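Local coordinates for protein yciO (Escherichia coli, PDB 1K7J), which is a SUA5-family protein whose function is not established but which may bind double-stranded RNA, at residues Gly28-Pro33 with Gln130-Ala135; Glu51-Ile56 with Leu141-Met146; Phe152-Pro157 with Asp162-Gln167. One frame throughout, in Å; residues are numbered along the deposited sequence.

Interaction 1: residues Gly28-Pro33 with Gln130-Ala135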
ATOM      1  N   GLY A  28       7.634  11.651   7.124  1.00 13.32           N
ATOM      2  CA  GLY A  28       7.294  12.164   5.810  1.00 12.77           C
ATOM      3  C   GLY A  28       6.301  11.310   5.045  1.00 12.41           C
ATOM      4  O   GLY A  28       6.094  10.133   5.357  1.00 12.87           O
ATOM      5  N   VAL A  29       5.670  11.914   4.046  1.00 11.51           N
ATOM      6  CA  VAL A  29       4.711  11.219   3.197  1.00 11.35           C
ATOM      7  C   VAL A  29       5.395  11.034   1.851  1.00 10.97           C
ATOM      8  O   VAL A  29       5.902  11.995   1.266  1.00 11.10           O
ATOM      9  CB  VAL A  29       3.425  12.046   3.001  1.00 11.36           C
ATOM     10  CG1 VAL A  29       2.564  11.422   1.916  1.00 11.47           C
ATOM     11  CG2 VAL A  29       2.652  12.116   4.308  1.00 11.55           C
ATOM     12  N   ILE A  30       5.418   9.801   1.357  1.00 10.46           N
ATOM     13  CA  ILE A  30       6.067   9.535   0.084  1.00  9.92           C
ATOM     14  C   ILE A  30       5.160   8.851  -0.923  1.00  9.38           C
ATOM     15  O   ILE A  30       4.127   8.281  -0.572  1.00  9.12           O
ATOM     16  CB  ILE A  30       7.319   8.638   0.261  1.00  9.82           C
ATOM     17  CG1 ILE A  30       6.896   7.190   0.543  1.00  9.92           C
ATOM     18  CG2 ILE A  30       8.180   9.162   1.407  1.00 10.19           C
ATOM     19  CD1 ILE A  30       8.057   6.210   0.566  1.00 10.39           C
ATOM     20  N   VAL A  31       5.557   8.938  -2.187  1.00  9.19           N
ATOM     21  CA  VAL A  31       4.848   8.284  -3.271  1.00  8.70           C
ATOM     22  C   VAL A  31       5.865   7.269  -3.770  1.00  8.40           C
ATOM     23  O   VAL A  31       7.013   7.619  -4.056  1.00  8.34           O
ATOM     24  CB  VAL A  31       4.492   9.259  -4.413  1.00  8.96           C
ATOM     25  CG1 VAL A  31       3.975   8.478  -5.622  1.00  9.04           C
ATOM     26  CG2 VAL A  31       3.430  10.244  -3.938  1.00  9.57           C
ATOM     27  N   TYR A  32       5.463   6.009  -3.848  1.00  8.10           N
ATOM     28  CA  TYR A  32       6.375   4.975  -4.308  1.00  8.01           C
ATOM     29  C   TYR A  32       5.682   3.987  -5.233  1.00  7.63           C
ATOM     30  O   TYR A  32       4.472   3.794  -5.164  1.00  8.14           O
ATOM     31  CB  TYR A  32       6.993   4.234  -3.117  1.00  8.07           C
ATOM     32  CG  TYR A  32       6.019   3.454  -2.263  1.00  8.76           C
ATOM     33  CD1 TYR A  32       5.181   4.097  -1.350  1.00  9.22           C
ATOM     34  CD2 TYR A  32       5.963   2.064  -2.341  1.00  9.30           C
ATOM     35  CE1 TYR A  32       4.311   3.367  -0.529  1.00  9.66           C
ATOM     36  CE2 TYR A  32       5.102   1.329  -1.529  1.00  9.93           C
ATOM     37  CZ  TYR A  32       4.283   1.984  -0.624  1.00 10.40           C
ATOM     38  OH  TYR A  32       3.457   1.248   0.203  1.00 10.68           O
ATOM     39  N   PRO A  33       6.452   3.339  -6.112  1.00  7.65           N
ATOM     40  CA  PRO A  33       5.887   2.375  -7.053  1.00  7.51           C
ATOM     41  C   PRO A  33       5.604   1.000  -6.461  1.00  7.51           C
ATOM     42  O   PRO A  33       6.327   0.537  -5.583  1.00  7.52           O
ATOM     43  CB  PRO A  33       6.958   2.300  -8.132  1.00  7.75           C
ATOM     44  CG  PRO A  33       8.224   2.405  -7.315  1.00  7.34           C
ATOM     45  CD  PRO A  33       7.896   3.529  -6.352  1.00  7.92           C
ATOM     46  N   GLN A 130       9.617  -3.720  -2.215  1.00  7.72           N
ATOM     47  CA  GLN A 130      10.189  -4.717  -1.321  1.00  7.77           C
ATOM     48  C   GLN A 130      11.430  -4.174  -0.616  1.00  7.87           C
ATOM     49  O   GLN A 130      11.627  -4.413   0.575  1.00  8.55           O
ATOM     50  CB  GLN A 130      10.535  -5.990  -2.093  1.00  8.28           C
ATOM     51  CG  GLN A 130       9.356  -6.945  -2.249  1.00  8.99           C
ATOM     52  CD  GLN A 130       8.914  -7.529  -0.920  1.00  9.52           C
ATOM     53  OE1 GLN A 130       9.740  -7.983  -0.131  1.00 11.03           O
ATOM     54  NE2 GLN A 130       7.610  -7.531  -0.673  1.00  9.91           N
ATOM     55  N   ALA A 131      12.255  -3.427  -1.345  1.00  8.02           N
ATOM     56  CA  ALA A 131      13.466  -2.856  -0.765  1.00  7.84           C
ATOM     57  C   ALA A 131      13.114  -1.840   0.323  1.00  8.11           C
ATOM     58  O   ALA A 131      13.749  -1.801   1.377  1.00  8.10           O
ATOM     59  CB  ALA A 131      14.315  -2.194  -1.855  1.00  7.83           C
ATOM     60  N   LEU A 132      12.099  -1.018   0.068  1.00  8.05           N
ATOM     61  CA  LEU A 132      11.677  -0.027   1.051  1.00  7.97           C
ATOM     62  C   LEU A 132      11.217  -0.717   2.335  1.00  7.88           C
ATOM     63  O   LEU A 132      11.587  -0.312   3.442  1.00  8.15           O
ATOM     64  CB  LEU A 132      10.535   0.831   0.488  1.00  7.56           C
ATOM     65  CG  LEU A 132      10.891   1.817  -0.632  1.00  7.43           C
ATOM     66  CD1 LEU A 132       9.617   2.419  -1.222  1.00  7.40           C
ATOM     67  CD2 LEU A 132      11.796   2.915  -0.083  1.00  8.05           C
ATOM     68  N   LEU A 133      10.416  -1.766   2.189  1.00  8.44           N
ATOM     69  CA  LEU A 133       9.911  -2.487   3.350  1.00  8.96           C
ATOM     70  C   LEU A 133      11.031  -3.183   4.110  1.00  9.37           C
ATOM     71  O   LEU A 133      11.052  -3.171   5.336  1.00  9.71           O
ATOM     72  CB  LEU A 133       8.842  -3.492   2.920  1.00  9.11           C
ATOM     73  CG  LEU A 133       7.588  -2.828   2.338  1.00  9.19           C
ATOM     74  CD1 LEU A 133       6.645  -3.894   1.806  1.00  9.46           C
ATOM     75  CD2 LEU A 133       6.905  -1.969   3.406  1.00 10.25           C
ATOM     76  N   GLU A 134      11.969  -3.784   3.385  1.00  9.81           N
ATOM     77  CA  GLU A 134      13.087  -4.459   4.032  1.00 11.01           C
ATOM     78  C   GLU A 134      13.882  -3.469   4.879  1.00 10.85           C
ATOM     79  O   GLU A 134      14.279  -3.777   6.004  1.00 10.81           O
ATOM     80  CB  GLU A 134      14.014  -5.089   2.990  1.00 13.02           C
ATOM     81  CG  GLU A 134      15.109  -5.956   3.594  1.00 16.55           C
ATOM     82  CD  GLU A 134      16.066  -6.499   2.548  1.00 19.32           C
ATOM     83  OE1 GLU A 134      15.593  -6.929   1.474  1.00 20.49           O
ATOM     84  OE2 GLU A 134      17.288  -6.506   2.804  1.00 20.78           O
ATOM     85  N   ALA A 135      14.113  -2.278   4.340  1.00 10.40           N
ATOM     86  CA  ALA A 135      14.869  -1.260   5.060  1.00 10.82           C
ATOM     87  C   ALA A 135      14.076  -0.675   6.226  1.00 11.11           C
ATOM     88  O   ALA A 135      14.643  -0.383   7.282  1.00 11.92           O
ATOM     89  CB  ALA A 135      15.292  -0.149   4.102  1.00 10.90           C
TER
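L132, on helix 127-136, reaches down to I30 and Y32, which are two residues apart on strand 30-34 and so rise from the same face of the sheet. Along the helix, Q130 O accepts the N-H of E134 at 2.9 Å. L132 does the touching through a single methyl. Its CG stands beside the backbone N and opposite the carbonyl carbon (chi1 -70°), and from there CD1 approaches the Y32 ring obliquely, 3.7 Å from Y32 CB and 3.8 Å from Y32 CD2. The same CD1 lies 4.5 Å from I30 CD1, a looser approach. A branched leucine suits this place because its methyl can fill the angle between a ring and an aliphatic end without demanding a polar partner. Y32 meets it with apolar atoms only, while its hydroxyl is hydrogen-bonded to S142 OG on strand 140-144, two strands away across 37-43. The next helix residue, L133, packs on P124. Around the contact, helix 14-25 packs beside helix 127-136, with A20 against L132, and strand 30-34 runs between strands 170-173 and 37-43 in the sheet beneath.

Interaction 2: residues Glu51-Ile56 with Leu141-Met146. With SO4 (sulfate ion), chain B.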
ATOM      1  N   GLU A  51      -3.173  11.608   8.197  1.00 14.76           N
ATOM      2  CA  GLU A  51      -4.149  12.614   7.807  1.00 15.30           C
ATOM      3  C   GLU A  51      -3.848  13.187   6.425  1.00 14.52           C
ATOM      4  O   GLU A  51      -4.751  13.370   5.609  1.00 14.77           O
ATOM      5  CB  GLU A  51      -4.179  13.733   8.848  1.00 16.70           C
ATOM      6  CG  GLU A  51      -5.300  14.738   8.642  1.00 18.62           C
ATOM      7  CD  GLU A  51      -6.656  14.075   8.481  1.00 20.08           C
ATOM      8  OE1 GLU A  51      -6.950  13.120   9.234  1.00 20.34           O
ATOM      9  OE2 GLU A  51      -7.433  14.514   7.603  1.00 20.38           O
ATOM     10  N   ARG A  52      -2.574  13.465   6.162  1.00 14.21           N
ATOM     11  CA  ARG A  52      -2.169  14.005   4.872  1.00 14.08           C
ATOM     12  C   ARG A  52      -2.510  13.040   3.742  1.00 14.56           C
ATOM     13  O   ARG A  52      -2.968  13.454   2.678  1.00 14.65           O
ATOM     14  CB  ARG A  52      -0.667  14.297   4.870  1.00 14.14           C
ATOM     15  CG  ARG A  52      -0.273  15.481   5.739  1.00 14.50           C
ATOM     16  CD  ARG A  52       1.234  15.634   5.800  1.00 14.33           C
ATOM     17  NE  ARG A  52       1.813  15.901   4.487  1.00 14.73           N
ATOM     18  CZ  ARG A  52       3.112  15.806   4.216  1.00 14.65           C
ATOM     19  NH1 ARG A  52       3.963  15.447   5.168  1.00 14.47           N
ATOM     20  NH2 ARG A  52       3.559  16.069   2.995  1.00 15.01           N
ATOM     21  N   ILE A  53      -2.280  11.750   3.975  1.00 14.62           N
ATOM     22  CA  ILE A  53      -2.581  10.743   2.967  1.00 15.85           C
ATOM     23  C   ILE A  53      -4.091  10.650   2.742  1.00 17.06           C
ATOM     24  O   ILE A  53      -4.546  10.560   1.602  1.00 17.04           O
ATOM     25  CB  ILE A  53      -2.025   9.361   3.384  1.00 15.08           C
ATOM     26  CG1 ILE A  53      -0.498   9.361   3.241  1.00 14.66           C
ATOM     27  CG2 ILE A  53      -2.653   8.261   2.539  1.00 14.90           C
ATOM     28  CD1 ILE A  53       0.166   8.068   3.669  1.00 14.35           C
ATOM     29  N   CYS A  54      -4.861  10.682   3.827  1.00 18.90           N
ATOM     30  CA  CYS A  54      -6.320  10.613   3.737  1.00 19.73           C
ATOM     31  C   CYS A  54      -6.855  11.672   2.785  1.00 19.92           C
ATOM     32  O   CYS A  54      -7.715  11.396   1.947  1.00 19.94           O
ATOM     33  CB  CYS A  54      -6.955  10.833   5.113  1.00 22.50           C
ATOM     34  SG  CYS A  54      -6.630   9.544   6.319  1.00 21.15           S
ATOM     35  N   ARG A  55      -6.345  12.890   2.926  1.00 18.75           N
ATOM     36  CA  ARG A  55      -6.777  14.005   2.096  1.00 18.06           C
ATOM     37  C   ARG A  55      -6.361  13.858   0.643  1.00 17.45           C
ATOM     38  O   ARG A  55      -7.131  14.175  -0.264  1.00 17.76           O
ATOM     39  CB  ARG A  55      -6.232  15.315   2.658  1.00 17.88           C
ATOM     40  CG  ARG A  55      -6.785  15.647   4.025  1.00 18.39           C
ATOM     41  CD  ARG A  55      -6.255  16.972   4.505  1.00 19.26           C
ATOM     42  NE  ARG A  55      -6.771  17.321   5.824  1.00 20.14           N
ATOM     43  CZ  ARG A  55      -6.590  18.506   6.399  1.00 20.53           C
ATOM     44  NH1 ARG A  55      -5.906  19.451   5.764  1.00 20.77           N
ATOM     45  NH2 ARG A  55      -7.089  18.744   7.602  1.00 20.82           N
ATOM     46  N   ILE A  56      -5.140  13.389   0.418  1.00 16.43           N
ATOM     47  CA  ILE A  56      -4.669  13.207  -0.945  1.00 16.12           C
ATOM     48  C   ILE A  56      -5.447  12.077  -1.615  1.00 16.25           C
ATOM     49  O   ILE A  56      -5.817  12.180  -2.785  1.00 17.06           O
ATOM     50  CB  ILE A  56      -3.162  12.880  -0.979  1.00 15.55           C
ATOM     51  CG1 ILE A  56      -2.359  14.077  -0.458  1.00 15.09           C
ATOM     52  CG2 ILE A  56      -2.740  12.538  -2.397  1.00 15.10           C
ATOM     53  CD1 ILE A  56      -0.865  13.815  -0.331  1.00 14.67           C
ATOM     54  N   LEU A 141       2.170   2.359   6.228  1.00 11.02           N
ATOM     55  CA  LEU A 141       0.766   2.731   6.103  1.00 11.30           C
ATOM     56  C   LEU A 141       0.654   3.288   4.694  1.00 10.87           C
ATOM     57  O   LEU A 141       1.426   4.169   4.310  1.00 11.10           O
ATOM     58  CB  LEU A 141       0.390   3.807   7.120  1.00 11.88           C
ATOM     59  CG  LEU A 141      -1.017   4.385   6.940  1.00 12.80           C
ATOM     60  CD1 LEU A 141      -2.061   3.285   7.102  1.00 13.54           C
ATOM     61  CD2 LEU A 141      -1.238   5.493   7.955  1.00 14.54           C
ATOM     62  N   SER A 142      -0.298   2.779   3.921  1.00 10.53           N
ATOM     63  CA  SER A 142      -0.431   3.217   2.540  1.00 10.70           C
ATOM     64  C   SER A 142      -1.853   3.227   2.012  1.00 10.84           C
ATOM     65  O   SER A 142      -2.803   2.873   2.707  1.00 10.56           O
ATOM     66  CB  SER A 142       0.391   2.292   1.633  1.00 11.28           C
ATOM     67  OG  SER A 142       1.713   2.114   2.108  1.00 11.96           O
ATOM     68  N   THR A 143      -1.962   3.666   0.763  1.00 11.33           N
ATOM     69  CA  THR A 143      -3.205   3.686  -0.005  1.00 11.06           C
ATOM     70  C   THR A 143      -2.735   3.748  -1.449  1.00 10.31           C
ATOM     71  O   THR A 143      -1.619   4.204  -1.727  1.00  9.16           O
ATOM     72  CB  THR A 143      -4.104   4.935   0.252  1.00 11.93           C
ATOM     73  OG1 THR A 143      -3.493   6.101  -0.316  1.00 12.50           O
ATOM     74  CG2 THR A 143      -4.342   5.141   1.732  1.00 13.04           C
ATOM     75  N   SER A 144      -3.550   3.261  -2.373  1.00 10.08           N
ATOM     76  CA  SER A 144      -3.166   3.336  -3.773  1.00 10.33           C
ATOM     77  C   SER A 144      -3.273   4.806  -4.144  1.00 10.97           C
ATOM     78  O   SER A 144      -4.050   5.545  -3.541  1.00 11.95           O
ATOM     79  CB  SER A 144      -4.123   2.523  -4.643  1.00 10.06           C
ATOM     80  OG  SER A 144      -4.051   1.145  -4.330  1.00  9.05           O
ATOM     81  N   LEU A 145      -2.485   5.241  -5.117  1.00 11.08           N
ATOM     82  CA  LEU A 145      -2.554   6.626  -5.546  1.00 12.66           C
ATOM     83  C   LEU A 145      -3.450   6.703  -6.773  1.00 13.81           C
ATOM     84  O   LEU A 145      -3.068   6.276  -7.859  1.00 13.75           O
ATOM     85  CB  LEU A 145      -1.161   7.160  -5.894  1.00 12.03           C
ATOM     86  CG  LEU A 145      -1.101   8.637  -6.295  1.00 12.81           C
ATOM     87  CD1 LEU A 145      -1.661   9.499  -5.172  1.00 13.16           C
ATOM     88  CD2 LEU A 145       0.340   9.032  -6.598  1.00 12.83           C
HETATM   89  N   MSE A 146      -4.661   7.213  -6.597  1.00 15.58           N
HETATM   90  CA  MSE A 146      -5.557   7.356  -7.732  1.00 17.97           C
HETATM   91  C   MSE A 146      -6.320   8.668  -7.683  1.00 18.57           C
HETATM   92  O   MSE A 146      -6.565   9.212  -6.606  1.00 19.27           O
HETATM   93  CB  MSE A 146      -6.507   6.151  -7.837  1.00 20.72           C
HETATM   94  CG  MSE A 146      -7.002   5.539  -6.535  1.00 22.38           C
HETATM   95 SE   MSE A 146      -7.283   3.602  -6.702  1.00 26.28          SE
HETATM   96  CE  MSE A 146      -8.558   3.558  -8.149  1.00 23.77           C
TER
HETATM   97  S   SO4 B 207      -6.928   1.328  -2.152  1.00 10.96           S
HETATM   98  O1  SO4 B 207      -6.096   0.371  -2.905  1.00 10.23           O
HETATM   99  O2  SO4 B 207      -6.148   2.540  -1.852  1.00 10.58           O
HETATM  100  O3  SO4 B 207      -8.108   1.699  -2.959  1.00 11.41           O
HETATM  101  O4  SO4 B 207      -7.369   0.700  -0.893  1.00 11.67           O
HETATM  102  O   HOH W   1      -5.859  11.736  -5.615  1.00 46.03           O
HETATM  103  O   HOH W   2      -4.958   9.569  -4.236  1.00 71.21           O
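Beside a sulfate-binding site at the end of strand 140-144, I53 and I56 of helix 47-57 pack against T143 and L145. The sulfate probably came from the crystallisation liquor, but a pocket of serine and arginines is consistent with a place for a phosphate-like anion. The closest approach is methyl to methyl, I53 CG2 to T143 CG2 at 3.6 Å, the two side chains running alongside each other and pointing opposite ways. I53 CG2 is anti to its backbone N, and the other branch extends so that CD1 comes 4.1 Å from L141 O. One turn on, I56 CG2 meets L145 CD1 at 4.3 Å. I53 offers the strand, and I56 the loop residue L145, a broad apolar surface; T143 answers with its methyl, its hydroxyl making a weak bond to S144 O. This is the helix-on-sheet layering of an alpha/beta domain: in the strand, L141 and T143 turn toward the helix and S142 turns away from it. Where the strand ends, two waters each reach I56 O and M146 O (a selenomethionine), bonds probably shared, since acceptors nearby outnumber their protons. S144 grips the sulfate twice: its N-H points nearly straight at O2 (2.7 Å, 163°), and OG, held beside the backbone N (chi1 -64°), donates to O1 at 2.6 Å. R57 and R196 also bond the ion, and R122 bonds S144 OG, positioning it.

Interaction 3: residues Phe152-Pro157 with Asp162-Gln167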
ATOM      1  N   PHE A 152      -8.858   4.155 -11.878  1.00 15.65           N
ATOM      2  CA  PHE A 152      -7.462   3.904 -12.223  1.00 15.10           C
ATOM      3  C   PHE A 152      -6.474   4.530 -11.258  1.00 14.54           C
ATOM      4  O   PHE A 152      -6.781   5.509 -10.580  1.00 14.58           O
ATOM      5  CB  PHE A 152      -7.174   4.442 -13.626  1.00 15.36           C
ATOM      6  CG  PHE A 152      -8.083   3.894 -14.689  1.00 16.22           C
ATOM      7  CD1 PHE A 152      -7.992   2.563 -15.084  1.00 16.55           C
ATOM      8  CD2 PHE A 152      -9.030   4.711 -15.301  1.00 16.74           C
ATOM      9  CE1 PHE A 152      -8.830   2.052 -16.077  1.00 17.12           C
ATOM     10  CE2 PHE A 152      -9.874   4.213 -16.294  1.00 17.47           C
ATOM     11  CZ  PHE A 152      -9.773   2.879 -16.684  1.00 17.59           C
ATOM     12  N   THR A 153      -5.278   3.954 -11.201  1.00 14.40           N
ATOM     13  CA  THR A 153      -4.229   4.484 -10.338  1.00 14.50           C
ATOM     14  C   THR A 153      -3.321   5.347 -11.197  1.00 14.72           C
ATOM     15  O   THR A 153      -3.255   5.166 -12.419  1.00 15.60           O
ATOM     16  CB  THR A 153      -3.348   3.371  -9.730  1.00 15.39           C
ATOM     17  OG1 THR A 153      -2.622   2.710 -10.775  1.00 16.49           O
ATOM     18  CG2 THR A 153      -4.193   2.367  -8.983  1.00 15.92           C
ATOM     19  N   GLU A 154      -2.633   6.293 -10.569  1.00 14.21           N
ATOM     20  CA  GLU A 154      -1.699   7.137 -11.298  1.00 14.45           C
ATOM     21  C   GLU A 154      -0.530   6.221 -11.644  1.00 14.06           C
ATOM     22  O   GLU A 154      -0.123   5.387 -10.831  1.00 14.43           O
ATOM     23  CB  GLU A 154      -1.243   8.315 -10.432  1.00 16.17           C
ATOM     24  CG  GLU A 154      -2.359   9.322 -10.179  1.00 18.50           C
ATOM     25  CD  GLU A 154      -1.893  10.575  -9.454  1.00 19.48           C
ATOM     26  OE1 GLU A 154      -1.184  11.404 -10.065  1.00 20.22           O
ATOM     27  OE2 GLU A 154      -2.241  10.728  -8.265  1.00 20.84           O
ATOM     28  N   SER A 155       0.002   6.366 -12.851  1.00 13.07           N
ATOM     29  CA  SER A 155       1.078   5.491 -13.297  1.00 12.84           C
ATOM     30  C   SER A 155       2.281   6.204 -13.898  1.00 12.84           C
ATOM     31  O   SER A 155       3.315   5.579 -14.128  1.00 12.36           O
ATOM     32  CB  SER A 155       0.526   4.506 -14.326  1.00 12.93           C
ATOM     33  OG  SER A 155       0.022   5.200 -15.460  1.00 13.86           O
ATOM     34  N   ASP A 156       2.134   7.501 -14.160  1.00 13.15           N
ATOM     35  CA  ASP A 156       3.192   8.317 -14.754  1.00 13.59           C
ATOM     36  C   ASP A 156       3.854   9.156 -13.658  1.00 13.39           C
ATOM     37  O   ASP A 156       3.247  10.089 -13.133  1.00 13.36           O
ATOM     38  CB  ASP A 156       2.574   9.238 -15.812  1.00 14.47           C
ATOM     39  CG  ASP A 156       3.602  10.060 -16.559  1.00 15.27           C
ATOM     40  OD1 ASP A 156       4.633  10.430 -15.961  1.00 15.77           O
ATOM     41  OD2 ASP A 156       3.363  10.352 -17.750  1.00 16.35           O
ATOM     42  N   PRO A 157       5.114   8.843 -13.310  1.00 13.34           N
ATOM     43  CA  PRO A 157       5.828   9.584 -12.266  1.00 13.62           C
ATOM     44  C   PRO A 157       5.989  11.084 -12.517  1.00 14.01           C
ATOM     45  O   PRO A 157       6.044  11.870 -11.572  1.00 13.98           O
ATOM     46  CB  PRO A 157       7.168   8.847 -12.172  1.00 13.45           C
ATOM     47  CG  PRO A 157       7.367   8.325 -13.553  1.00 13.39           C
ATOM     48  CD  PRO A 157       5.990   7.831 -13.929  1.00 13.36           C
ATOM     49  N   ASP A 162       3.998  16.641 -11.193  1.00 17.76           N
ATOM     50  CA  ASP A 162       3.271  17.864 -11.530  1.00 18.65           C
ATOM     51  C   ASP A 162       2.075  18.087 -10.612  1.00 18.63           C
ATOM     52  O   ASP A 162       1.773  19.219 -10.234  1.00 18.91           O
ATOM     53  CB  ASP A 162       2.772  17.826 -12.980  1.00 20.44           C
ATOM     54  CG  ASP A 162       3.898  17.816 -13.995  1.00 22.03           C
ATOM     55  OD1 ASP A 162       4.977  18.376 -13.702  1.00 22.57           O
ATOM     56  OD2 ASP A 162       3.696  17.262 -15.098  1.00 22.49           O
ATOM     57  N   ARG A 163       1.397  17.003 -10.254  1.00 17.72           N
ATOM     58  CA  ARG A 163       0.216  17.089  -9.409  1.00 17.69           C
ATOM     59  C   ARG A 163       0.444  17.170  -7.904  1.00 17.17           C
ATOM     60  O   ARG A 163      -0.274  17.894  -7.209  1.00 17.71           O
ATOM     61  CB  ARG A 163      -0.715  15.901  -9.685  1.00 18.45           C
ATOM     62  CG  ARG A 163      -1.956  15.871  -8.791  1.00 19.34           C
ATOM     63  CD  ARG A 163      -2.716  14.553  -8.908  1.00 20.17           C
ATOM     64  NE  ARG A 163      -3.163  14.292 -10.274  1.00 21.38           N
ATOM     65  CZ  ARG A 163      -4.042  15.040 -10.934  1.00 22.67           C
ATOM     66  NH1 ARG A 163      -4.577  16.112 -10.357  1.00 23.25           N
ATOM     67  NH2 ARG A 163      -4.400  14.710 -12.169  1.00 22.46           N
ATOM     68  N   LEU A 164       1.440  16.450  -7.397  1.00 16.59           N
ATOM     69  CA  LEU A 164       1.652  16.408  -5.953  1.00 16.02           C
ATOM     70  C   LEU A 164       2.975  16.864  -5.352  1.00 15.77           C
ATOM     71  O   LEU A 164       3.176  16.702  -4.149  1.00 15.49           O
ATOM     72  CB  LEU A 164       1.381  14.983  -5.463  1.00 16.30           C
ATOM     73  CG  LEU A 164      -0.007  14.411  -5.753  1.00 15.92           C
ATOM     74  CD1 LEU A 164      -0.033  12.919  -5.430  1.00 16.30           C
ATOM     75  CD2 LEU A 164      -1.045  15.162  -4.937  1.00 16.62           C
ATOM     76  N   GLU A 165       3.871  17.441  -6.142  1.00 15.97           N
ATOM     77  CA  GLU A 165       5.151  17.839  -5.572  1.00 16.88           C
ATOM     78  C   GLU A 165       5.047  18.865  -4.441  1.00 16.35           C
ATOM     79  O   GLU A 165       5.993  19.038  -3.676  1.00 16.49           O
ATOM     80  CB  GLU A 165       6.097  18.338  -6.665  1.00 18.17           C
ATOM     81  CG  GLU A 165       5.766  19.687  -7.251  1.00 19.89           C
ATOM     82  CD  GLU A 165       6.708  20.040  -8.383  1.00 21.34           C
ATOM     83  OE1 GLU A 165       7.911  19.719  -8.267  1.00 21.88           O
ATOM     84  OE2 GLU A 165       6.257  20.637  -9.382  1.00 21.64           O
ATOM     85  N   LYS A 166       3.903  19.533  -4.325  1.00 16.67           N
ATOM     86  CA  LYS A 166       3.711  20.512  -3.256  1.00 16.87           C
ATOM     87  C   LYS A 166       3.012  19.888  -2.052  1.00 16.54           C
ATOM     88  O   LYS A 166       2.904  20.516  -0.999  1.00 16.67           O
ATOM     89  CB  LYS A 166       2.864  21.699  -3.735  1.00 18.16           C
ATOM     90  CG  LYS A 166       3.432  22.473  -4.907  1.00 19.75           C
ATOM     91  CD  LYS A 166       2.674  23.781  -5.123  1.00 21.23           C
ATOM     92  CE  LYS A 166       1.197  23.540  -5.405  1.00 22.23           C
ATOM     93  NZ  LYS A 166       0.446  24.818  -5.594  1.00 22.77           N
ATOM     94  N   GLN A 167       2.548  18.649  -2.201  1.00 15.74           N
ATOM     95  CA  GLN A 167       1.825  17.987  -1.119  1.00 15.94           C
ATOM     96  C   GLN A 167       2.493  16.774  -0.478  1.00 14.82           C
ATOM     97  O   GLN A 167       2.035  16.291   0.558  1.00 15.10           O
ATOM     98  CB  GLN A 167       0.427  17.597  -1.606  1.00 17.70           C
ATOM     99  CG  GLN A 167      -0.366  18.762  -2.178  1.00 19.78           C
ATOM    100  CD  GLN A 167      -0.399  19.960  -1.247  1.00 21.09           C
ATOM    101  OE1 GLN A 167      -0.811  19.855  -0.089  1.00 21.41           O
ATOM    102  NE2 GLN A 167       0.036  21.111  -1.751  1.00 21.99           N
TER
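A loose salt bridge, with a carboxylate oxygen resting near a leucine methyl, joins E154 in the loop before helix 157-164 to R163 and L164 late in that helix. E154 OE1 lies 3.5 Å from R163 NE. It arrives at the edge of the guanidinium, in its plane, while the carboxylate itself is turned 77° from that plane, so the two groups do not meet as a flat, two-toothed pair. No hydrogen bond forms between them, and the attraction is mainly one of charge. The approach is also partly aliphatic, since R163 CD is 3.7 Å from E154 OE1. R163 leaves the helix with CG anti to its backbone N (chi1 177°) and bends at chi3, which carries NE across the end of the glutamate. E154 spans the gap with a long side chain stretched out to the carboxylate (chi2 -174°). Its other oxygen, OE2, passes L164 CD1 at 4.2 Å, and the leucine lies buried while the arginine beside it is exposed.

The stronger partner of R163 NE is E159, one turn back. E159 OE1 also sits close to E154 OE1, and this crowding of acids would probably make the nearby positive charge more welcome and could raise the affinity of one carboxylate for a proton. Q167 N bonds to L164 O at 2.8 Å. At the other end stands a helix N-cap: D156 OD1 accepts the N-H groups of E158 and E159, and P157, which has no N-H to satisfy, takes the first helical position.

How the interactions relate
From the N terminus, strand 30-34 comes first, then helix 47-57, helix 127-136 and strand 140-144, so interactions 1 and 2 cross: each closes a long loop, of 96 and 84 residues, and their segments alternate. Together they clothe opposite faces of one mixed sheet, with helix 127-136 against one face and helix 47-57 against the other. They also touch directly, V31 packing on L145 and V29 on I53. Interaction 3 follows in series and closes a short loop over helix 157-164. It is fastened to interaction 2 by the backbone bond of E154 N to L145 O and by R52 holding Q167 O, whereas it does not touch interaction 1.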